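Local coordinates for molybdopterin-guanine dinucleotide biosynthesis protein B (MobB) (Archaeoglobus fulgidus, PDB 2F1R) that probably binds GTP through a P-loop NTPase fold and is assigned to the biosynthesis of the molybdopterin-guanine dinucleotide cofactor, at residues 6-11 against 111-116. Numbering follows the deposited sequence.
Sequences SIVGTS and RIVVVK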
loop_
_atom_site.group_PDB
_atom_site.type_symbol
_atom_site.label_atom_id
_atom_site.label_comp_id
_atom_site.label_asym_id
_atom_site.label_seq_id
_atom_site.Cartn_x
_atom_site.Cartn_y
_atom_site.Cartn_z
ATOM N N SER A 6 9.241 -14.370 -11.349
ATOM C CA SER A 6 7.839 -14.577 -11.703
ATOM C C SER A 6 7.344 -16.002 -11.555
ATOM O O SER A 6 8.010 -16.951 -11.983
ATOM C CB SER A 6 7.627 -14.187 -13.151
ATOM O OG SER A 6 7.979 -12.839 -13.311
ATOM N N ILE A 7 6.136 -16.162 -11.027
ATOM C CA ILE A 7 5.507 -17.470 -10.983
ATOM C C ILE A 7 4.413 -17.398 -12.042
ATOM O O ILE A 7 3.429 -16.698 -11.872
ATOM C CB ILE A 7 4.944 -17.820 -9.556
ATOM C CG1 ILE A 7 6.024 -17.670 -8.483
ATOM C CG2 ILE A 7 4.262 -19.227 -9.477
ATOM C CD1 ILE A 7 7.285 -18.517 -8.673
ATOM N N VAL A 8 4.612 -18.105 -13.151
ATOM C CA VAL A 8 3.730 -18.010 -14.269
ATOM C C VAL A 8 3.098 -19.382 -14.562
ATOM O O VAL A 8 3.574 -20.417 -14.067
ATOM C CB VAL A 8 4.438 -17.480 -15.538
ATOM C CG1 VAL A 8 5.097 -16.078 -15.264
ATOM C CG2 VAL A 8 5.457 -18.516 -16.080
ATOM N N GLY A 9 2.034 -19.364 -15.378
ATOM C CA GLY A 9 1.526 -20.593 -15.949
ATOM C C GLY A 9 0.013 -20.630 -16.132
ATOM O O GLY A 9 -0.642 -19.594 -16.104
ATOM N N THR A 10 -0.522 -21.840 -16.270
ATOM C CA THR A 10 -1.893 -22.030 -16.723
ATOM C C THR A 10 -2.962 -22.187 -15.636
ATOM O O THR A 10 -4.173 -22.098 -15.921
ATOM C CB THR A 10 -1.984 -23.229 -17.704
ATOM O OG1 THR A 10 -1.576 -24.420 -17.022
ATOM C CG2 THR A 10 -1.102 -22.971 -18.952
ATOM N N SER A 11 -2.538 -22.404 -14.403
ATOM C CA SER A 11 -3.493 -22.540 -13.293
ATOM C C SER A 11 -3.384 -21.394 -12.277
ATOM O O SER A 11 -2.453 -21.368 -11.491
ATOM C CB SER A 11 -3.271 -23.866 -12.561
ATOM O OG SER A 11 -4.229 -23.957 -11.518
ATOM N N ARG A 111 11.604 -16.920 -14.587
ATOM C CA ARG A 111 10.321 -17.480 -14.140
ATOM C C ARG A 111 10.383 -18.942 -13.785
ATOM O O ARG A 111 11.126 -19.725 -14.401
ATOM C CB ARG A 111 9.207 -17.286 -15.209
ATOM C CG ARG A 111 9.331 -18.102 -16.553
ATOM C CD ARG A 111 10.073 -17.306 -17.684
ATOM N NE ARG A 111 9.763 -15.867 -17.592
ATOM C CZ ARG A 111 8.722 -15.291 -18.162
ATOM N NH1 ARG A 111 7.902 -15.990 -18.930
ATOM N NH2 ARG A 111 8.541 -14.001 -18.014
ATOM N N ILE A 112 9.540 -19.299 -12.823
ATOM C CA ILE A 112 9.141 -20.672 -12.625
ATOM C C ILE A 112 7.801 -20.867 -13.276
ATOM O O ILE A 112 6.880 -20.071 -13.036
ATOM C CB ILE A 112 9.155 -21.040 -11.123
ATOM C CG1 ILE A 112 10.600 -20.893 -10.573
ATOM C CG2 ILE A 112 8.585 -22.459 -10.902
ATOM C CD1 ILE A 112 10.735 -21.292 -9.085
ATOM N N VAL A 113 7.699 -21.900 -14.128
ATOM C CA VAL A 113 6.509 -22.131 -14.968
ATOM C C VAL A 113 5.706 -23.270 -14.386
ATOM O O VAL A 113 6.234 -24.386 -14.316
ATOM C CB VAL A 113 6.870 -22.507 -16.441
ATOM C CG1 VAL A 113 5.573 -22.874 -17.262
ATOM C CG2 VAL A 113 7.637 -21.376 -17.111
ATOM N N VAL A 114 4.463 -23.005 -13.962
ATOM C CA VAL A 114 3.607 -24.020 -13.360
ATOM C C VAL A 114 2.456 -24.382 -14.293
ATOM O O VAL A 114 1.573 -23.538 -14.555
ATOM C CB VAL A 114 3.061 -23.563 -11.995
ATOM C CG1 VAL A 114 2.302 -24.693 -11.318
ATOM C CG2 VAL A 114 4.194 -23.065 -11.110
ATOM N N VAL A 115 2.505 -25.599 -14.827
ATOM C CA VAL A 115 1.537 -26.025 -15.829
ATOM C C VAL A 115 0.968 -27.411 -15.526
ATOM O O VAL A 115 1.542 -28.195 -14.779
ATOM C CB VAL A 115 2.121 -26.019 -17.251
ATOM C CG1 VAL A 115 2.340 -24.581 -17.720
ATOM C CG2 VAL A 115 3.426 -26.845 -17.350
ATOM N N LYS A 116 -0.200 -27.664 -16.093
ATOM C CA LYS A 116 -0.801 -28.981 -16.085
ATOM C C LYS A 116 -0.186 -29.947 -17.116
ATOM O O LYS A 116 0.106 -31.105 -16.828
ATOM C CB LYS A 116 -2.311 -28.846 -16.380
ATOM C CG LYS A 116 -3.038 -30.201 -16.130
ATOM C CD LYS A 116 -3.311 -30.456 -14.628
ATOM C CE LYS A 116 -4.269 -31.617 -14.460
ATOM N NZ LYS A 116 -4.906 -31.717 -15.809
HETATM O O HOH W 1 -0.350 -22.380 -13.190
#
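Val-8 meets the strand 111-114 with both its backbone and its side chain, and the pair is a worked example of how a parallel sheet leads into what is probably a phosphate-binding loop. Its N-H runs almost straight (171°) to Ile-112 O, and its own carbonyl O receives Val-114 N at 2.7 Å. Hydrogen bonds from Ile-112 N to Ser-6 O and, longer and more bent, from Thr-10 N to Val-114 O continue the parallel pairing.

Arg-111 can be followed outward. Its CB rests against Ser-6 CB at 4.0 Å and is 3.5 Å from Ser-6 O. CG, turned between backbone N and carbonyl carbon (chi1 68°), packs on Val-8 CG2 at 3.9 Å. Bends at chi2 and chi3 then curl the chain so that the guanidinium is held by main-chain carbonyls beyond the strands: NE by Lys-109 O, NH2 by Ser-105 O, NH1 by Phe-124 O. Val-8 CG2 also touches Val-113 CG2, 3.7 Å away. On the other face, beneath helix 12-28, Ile-7 CD1 lies alongside Ile-112 CB, and Ile-7 CG2 meets Val-114 CG2 at 4.2 Å.

Gly-9 CA makes a CA-H...O contact of 3.3 Å with Val-114 O, at backbone angles that suit glycine. A water lies between Val-114 O and Ser-11 O, donating to both, while Ser-11 OG caps Gly-14 N. Backbone pairing thus passes into water-mediated and capping bonds where strand 4-9 gives way to a loop consistent with Walker A, implying that the carbonyl of Val-114 ties the start of the probable nucleotide loop to the neighbouring strand.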